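Local coordinates for protein pyruvate kinase (PDB 3QTG) that catalyses the last step of glycolysis, transferring phosphate from phosphoenolpyruvate to ADP to give pyruvate and ATP, with the help of a divalent metal cation, at residues L204-S207 and C208-D212; E232-G235 and A236-L240. All blocks are in the same frame, centred on the assembly; numbering follows the deposited sequence.

Contact 1 (L204-S207 and C208-D212); sequences LAKS and CKDVD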
ATOM      1  N   LEU A 204     -36.035 -18.031  -8.510  1.00 47.17           N
ATOM      2  CA  LEU A 204     -35.962 -19.123  -7.526  1.00 48.85           C
ATOM      3  C   LEU A 204     -34.950 -20.226  -7.823  1.00 50.43           C
ATOM      4  O   LEU A 204     -35.103 -21.350  -7.334  1.00 51.40           O
ATOM      5  CB  LEU A 204     -37.363 -19.729  -7.237  1.00 47.98           C
ATOM      6  CG  LEU A 204     -38.457 -18.791  -6.701  1.00 47.48           C
ATOM      7  CD1 LEU A 204     -39.838 -19.497  -6.589  1.00 45.91           C
ATOM      8  CD2 LEU A 204     -38.059 -18.164  -5.358  1.00 45.43           C
ATOM      9  N   ALA A 205     -33.921 -19.909  -8.609  1.00 51.43           N
ATOM     10  CA  ALA A 205     -32.793 -20.813  -8.799  1.00 52.68           C
ATOM     11  C   ALA A 205     -31.970 -20.886  -7.515  1.00 53.55           C
ATOM     12  O   ALA A 205     -31.839 -19.894  -6.795  1.00 54.21           O
ATOM     13  CB  ALA A 205     -31.937 -20.339  -9.964  1.00 52.94           C
ATOM     14  N   LYS A 206     -31.440 -22.055  -7.184  1.00 54.90           N
ATOM     15  CA  LYS A 206     -30.569 -22.137  -5.992  1.00 55.84           C
ATOM     16  C   LYS A 206     -29.348 -23.029  -6.196  1.00 55.93           C
ATOM     17  O   LYS A 206     -28.590 -23.263  -5.257  1.00 56.70           O
ATOM     18  CB  LYS A 206     -31.341 -22.538  -4.710  1.00 56.00           C
ATOM     19  CG  LYS A 206     -32.021 -23.907  -4.760  1.00 56.98           C
ATOM     20  CD  LYS A 206     -32.789 -24.213  -3.460  1.00 57.34           C
ATOM     21  CE  LYS A 206     -33.612 -25.504  -3.607  1.00 59.02           C
ATOM     22  NZ  LYS A 206     -34.274 -25.928  -2.345  1.00 59.08           N
ATOM     23  N   SER A 207     -29.177 -23.523  -7.420  1.00 55.83           N
ATOM     24  CA  SER A 207     -27.971 -24.242  -7.795  1.00 55.78           C
ATOM     25  C   SER A 207     -27.607 -23.959  -9.244  1.00 55.58           C
ATOM     26  O   SER A 207     -28.440 -23.520 -10.041  1.00 54.42           O
ATOM     27  CB  SER A 207     -28.155 -25.747  -7.585  1.00 56.07           C
ATOM     28  OG  SER A 207     -29.055 -26.273  -8.539  1.00 56.60           O
ATOM     29  N   CYS A 208     -26.351 -24.230  -9.574  1.00 56.14           N
ATOM     30  CA  CYS A 208     -25.884 -24.150 -10.948  1.00 57.20           C
ATOM     31  C   CYS A 208     -26.682 -25.032 -11.901  1.00 56.79           C
ATOM     32  O   CYS A 208     -26.926 -24.627 -13.030  1.00 56.74           O
ATOM     33  CB  CYS A 208     -24.392 -24.448 -11.007  1.00 57.39           C
ATOM     34  SG  CYS A 208     -23.536 -23.321  -9.876  1.00 62.57           S
ATOM     35  N   LYS A 209     -27.112 -26.205 -11.430  1.00 56.90           N
ATOM     36  CA  LYS A 209     -27.918 -27.131 -12.234  1.00 57.32           C
ATOM     37  C   LYS A 209     -29.189 -26.463 -12.761  1.00 56.45           C
ATOM     38  O   LYS A 209     -29.535 -26.615 -13.942  1.00 56.54           O
ATOM     39  CB  LYS A 209     -28.266 -28.417 -11.447  1.00 57.95           C
ATOM     40  CG  LYS A 209     -28.858 -29.535 -12.331  1.00 59.35           C
ATOM     41  CD  LYS A 209     -29.314 -30.760 -11.543  1.00 60.07           C
ATOM     42  CE  LYS A 209     -29.814 -31.879 -12.489  1.00 63.11           C
ATOM     43  NZ  LYS A 209     -31.193 -31.644 -13.048  1.00 62.56           N
ATOM     44  N   ASP A 210     -29.867 -25.733 -11.873  1.00 55.64           N
ATOM     45  CA  ASP A 210     -31.072 -24.959 -12.197  1.00 54.99           C
ATOM     46  C   ASP A 210     -30.835 -23.943 -13.323  1.00 53.85           C
ATOM     47  O   ASP A 210     -31.630 -23.840 -14.261  1.00 53.44           O
ATOM     48  CB  ASP A 210     -31.557 -24.218 -10.952  1.00 54.92           C
ATOM     49  CG  ASP A 210     -32.323 -25.117  -9.988  1.00 56.64           C
ATOM     50  OD1 ASP A 210     -32.846 -26.167 -10.416  1.00 58.58           O
ATOM     51  OD2 ASP A 210     -32.420 -24.752  -8.799  1.00 59.34           O
ATOM     52  N   VAL A 211     -29.734 -23.204 -13.216  1.00 52.90           N
ATOM     53  CA  VAL A 211     -29.367 -22.191 -14.207  1.00 51.85           C
ATOM     54  C   VAL A 211     -29.064 -22.824 -15.584  1.00 52.11           C
ATOM     55  O   VAL A 211     -29.571 -22.363 -16.607  1.00 51.54           O
ATOM     56  CB  VAL A 211     -28.187 -21.315 -13.705  1.00 50.96           C
ATOM     57  CG1 VAL A 211     -27.886 -20.193 -14.681  1.00 49.81           C
ATOM     58  CG2 VAL A 211     -28.506 -20.740 -12.334  1.00 51.14           C
ATOM     59  N   ASP A 212     -28.257 -23.885 -15.572  1.00 52.84           N
ATOM     60  CA  ASP A 212     -27.898 -24.661 -16.767  1.00 54.70           C
ATOM     61  C   ASP A 212     -29.108 -25.230 -17.517  1.00 54.86           C
ATOM     62  O   ASP A 212     -29.095 -25.313 -18.748  1.00 55.30           O
ATOM     63  CB  ASP A 212     -26.964 -25.824 -16.392  1.00 55.45           C
ATOM     64  CG  ASP A 212     -25.586 -25.367 -15.915  1.00 58.27           C
ATOM     65  OD1 ASP A 212     -25.301 -24.141 -15.869  1.00 60.02           O
ATOM     66  OD2 ASP A 212     -24.773 -26.260 -15.572  1.00 62.01           O
TER
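Asp210 reaches back past the start of its own helix and takes the backbone N-H of Lys206: N lies 3.3 Å from OD2, and the bond is nearly straight, 170° at the hydrogen. OD2 accepts with its anti lone pair, the one turned away from OD1, while OD1 is bonded to Thr178 OG1, a partner on each oxygen, which should restrain rotation of the group. With chi1 at -79°, CG lies beside the backbone N of Asp210, which aims the carboxylate at the incoming loop. Ser207 is the N-cap. Its OG, swung between its own N and carbonyl carbon (chi1 71°), accepts a weak, long bond from Asp210 N at 3.5 Å. The first helical turn is closed by Val211 N to Ser207 O, also weak, at 3.4 Å. The charged ends of Lys206 and Asp210 do not meet, with 6.8 Å between NZ and OD2; NZ makes a weak hydrogen bond to Tyr174 O. Apolar packing is slight: Ala205 CB sits 4.0 Å from Asp210 CB and 4.2 Å from Val211 CG2. The cap thus joins the loop after strand 199-202 of the TIM barrel to the start of helix 208-220. Beyond it, Val211 packs on Leu243 and Cys208 on Glu242, both of helix 240-245.

Contact 2 (E232-G235 and A236-L240); sequences ETKG and AVNNL
Thr233 lays its hydroxyl over the first turn of helix 234-238, with OG1 3.7 Å from Ala236 CB and 3.1 Å from Ala236 N. The latter is an N-cap hydrogen bond, 161° at the hydrogen, and a chi1 of 69° brings OG1 round to face that amide. OG1 is also bonded to Asp173 OD1, and Asp173 OD2 takes Gly235 N, so one carboxylate braces both the capping residue and the helix start. A valine in place of Thr233 would probably leave Ala236 N without its cap and Asp173 OD1 without its hydroxyl partner. Thr233 O accepts Val237 N at 3.0 Å. Lys234 O takes Asn238 N at 2.8 Å. Outside the turn, the Asn238 side chain crosses the Lys234 stem at a slant, ND2 3.9 Å from CG, while the lysine's amine end goes to Tyr261 in a cation-pi contact. Asn239 N to Gly235 O is a weak bond, 3.2 Å. This short helix follows barrel strand 226-231: Ala236 and Val237 pack on Ile231 of that strand, and Val237 also meets Val269 and Arg272 of helix 266-279.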
ATOM      1  N   GLU A 232     -33.276 -14.510  -4.500  1.00 38.76           N
ATOM      2  CA  GLU A 232     -34.622 -14.304  -3.958  1.00 39.52           C
ATOM      3  C   GLU A 232     -34.817 -14.979  -2.609  1.00 38.91           C
ATOM      4  O   GLU A 232     -35.776 -14.686  -1.903  1.00 39.22           O
ATOM      5  CB  GLU A 232     -35.687 -14.862  -4.928  1.00 39.68           C
ATOM      6  CG  GLU A 232     -36.009 -13.998  -6.111  1.00 42.66           C
ATOM      7  CD  GLU A 232     -36.617 -14.785  -7.262  1.00 48.08           C
ATOM      8  OE1 GLU A 232     -37.689 -14.394  -7.762  1.00 52.27           O
ATOM      9  OE2 GLU A 232     -36.037 -15.806  -7.668  1.00 48.75           O
ATOM     10  N   THR A 233     -33.920 -15.882  -2.238  1.00 39.00           N
ATOM     11  CA  THR A 233     -34.156 -16.703  -1.056  1.00 38.49           C
ATOM     12  C   THR A 233     -32.914 -16.928  -0.239  1.00 38.96           C
ATOM     13  O   THR A 233     -31.789 -16.723  -0.698  1.00 38.25           O
ATOM     14  CB  THR A 233     -34.670 -18.101  -1.423  1.00 38.76           C
ATOM     15  OG1 THR A 233     -33.623 -18.839  -2.066  1.00 38.29           O
ATOM     16  CG2 THR A 233     -35.928 -18.047  -2.310  1.00 39.28           C
ATOM     17  N   LYS A 234     -33.134 -17.402   0.975  1.00 39.16           N
ATOM     18  CA  LYS A 234     -32.055 -17.797   1.859  1.00 40.30           C
ATOM     19  C   LYS A 234     -31.140 -18.862   1.222  1.00 40.07           C
ATOM     20  O   LYS A 234     -29.916 -18.828   1.396  1.00 39.98           O
ATOM     21  CB  LYS A 234     -32.663 -18.292   3.172  1.00 40.49           C
ATOM     22  CG  LYS A 234     -31.743 -18.301   4.348  1.00 44.30           C
ATOM     23  CD  LYS A 234     -32.551 -18.317   5.645  1.00 47.13           C
ATOM     24  CE  LYS A 234     -32.489 -16.972   6.350  1.00 50.28           C
ATOM     25  NZ  LYS A 234     -33.322 -16.960   7.593  1.00 51.70           N
ATOM     26  N   GLY A 235     -31.736 -19.797   0.483  1.00 39.92           N
ATOM     27  CA  GLY A 235     -30.989 -20.878  -0.165  1.00 39.34           C
ATOM     28  C   GLY A 235     -30.084 -20.362  -1.262  1.00 39.17           C
ATOM     29  O   GLY A 235     -28.979 -20.876  -1.456  1.00 39.29           O
ATOM     30  N   ALA A 236     -30.548 -19.336  -1.975  1.00 38.62           N
ATOM     31  CA  ALA A 236     -29.714 -18.635  -2.969  1.00 38.85           C
ATOM     32  C   ALA A 236     -28.542 -17.892  -2.300  1.00 39.40           C
ATOM     33  O   ALA A 236     -27.391 -17.958  -2.766  1.00 39.96           O
ATOM     34  CB  ALA A 236     -30.570 -17.671  -3.793  1.00 38.20           C
ATOM     35  N   VAL A 237     -28.838 -17.197  -1.203  1.00 39.51           N
ATOM     36  CA  VAL A 237     -27.811 -16.513  -0.442  1.00 40.27           C
ATOM     37  C   VAL A 237     -26.772 -17.494   0.139  1.00 41.18           C
ATOM     38  O   VAL A 237     -25.605 -17.206   0.111  1.00 41.33           O
ATOM     39  CB  VAL A 237     -28.404 -15.528   0.628  1.00 40.24           C
ATOM     40  CG1 VAL A 237     -27.273 -14.871   1.476  1.00 39.80           C
ATOM     41  CG2 VAL A 237     -29.263 -14.457  -0.048  1.00 37.14           C
ATOM     42  N   ASN A 238     -27.185 -18.656   0.638  1.00 42.81           N
ATOM     43  CA  ASN A 238     -26.199 -19.633   1.149  1.00 44.30           C
ATOM     44  C   ASN A 238     -25.344 -20.311   0.058  1.00 44.50           C
ATOM     45  O   ASN A 238     -24.291 -20.870   0.357  1.00 46.02           O
ATOM     46  CB  ASN A 238     -26.870 -20.687   2.040  1.00 44.42           C
ATOM     47  CG  ASN A 238     -27.669 -20.066   3.189  1.00 46.03           C
ATOM     48  OD1 ASN A 238     -27.266 -19.053   3.801  1.00 47.18           O
ATOM     49  ND2 ASN A 238     -28.802 -20.670   3.491  1.00 42.57           N
ATOM     50  N   ASN A 239     -25.807 -20.256  -1.189  1.00 44.31           N
ATOM     51  CA  ASN A 239     -25.087 -20.791  -2.363  1.00 44.29           C
ATOM     52  C   ASN A 239     -24.630 -19.661  -3.334  1.00 43.51           C
ATOM     53  O   ASN A 239     -24.510 -19.860  -4.551  1.00 42.68           O
ATOM     54  CB  ASN A 239     -25.981 -21.803  -3.094  1.00 44.65           C
ATOM     55  CG  ASN A 239     -25.193 -22.775  -3.962  1.00 45.80           C
ATOM     56  OD1 ASN A 239     -24.063 -23.146  -3.641  1.00 48.87           O
ATOM     57  ND2 ASN A 239     -25.797 -23.200  -5.064  1.00 46.04           N
ATOM     58  N   LEU A 240     -24.348 -18.489  -2.774  1.00 43.16           N
ATOM     59  CA  LEU A 240     -24.061 -17.282  -3.569  1.00 42.88           C
ATOM     60  C   LEU A 240     -22.799 -17.379  -4.436  1.00 43.69           C
ATOM     61  O   LEU A 240     -22.845 -17.068  -5.629  1.00 42.97           O
ATOM     62  CB  LEU A 240     -23.998 -16.053  -2.653  1.00 42.37           C
ATOM     63  CG  LEU A 240     -24.077 -14.664  -3.284  1.00 40.97           C
ATOM     64  CD1 LEU A 240     -25.340 -14.508  -4.114  1.00 39.86           C
ATOM     65  CD2 LEU A 240     -24.039 -13.640  -2.165  1.00 41.46           C
TER

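How the contacts relate
Contacts 1 and 2, with centres 11 Å apart, follow successive barrel strands, 199-202 and 226-231, and each is an N-capped helix start. They touch directly: Asn239 ND2 lies 2.8 Å from Lys206 O, a probable hydrogen bond tying Asn239, just before helix 240-245, to the loop of contact 1, and Leu204 CD2 packs 3.7 Å from Thr233 CG2. Leu204 N is modelled 2.4 Å from Glu232 OE2, a probable hydrogen bond whose length is doubtful. Glu232 is a magnesium ligand by similarity, about 3 Å from the side chains of Lys230, the likely transition-state stabiliser, and Asp256. The loop of contact 1 lies next to this probable magnesium ligand. The side chain of Ala205 is about 7 Å from that of Glu232.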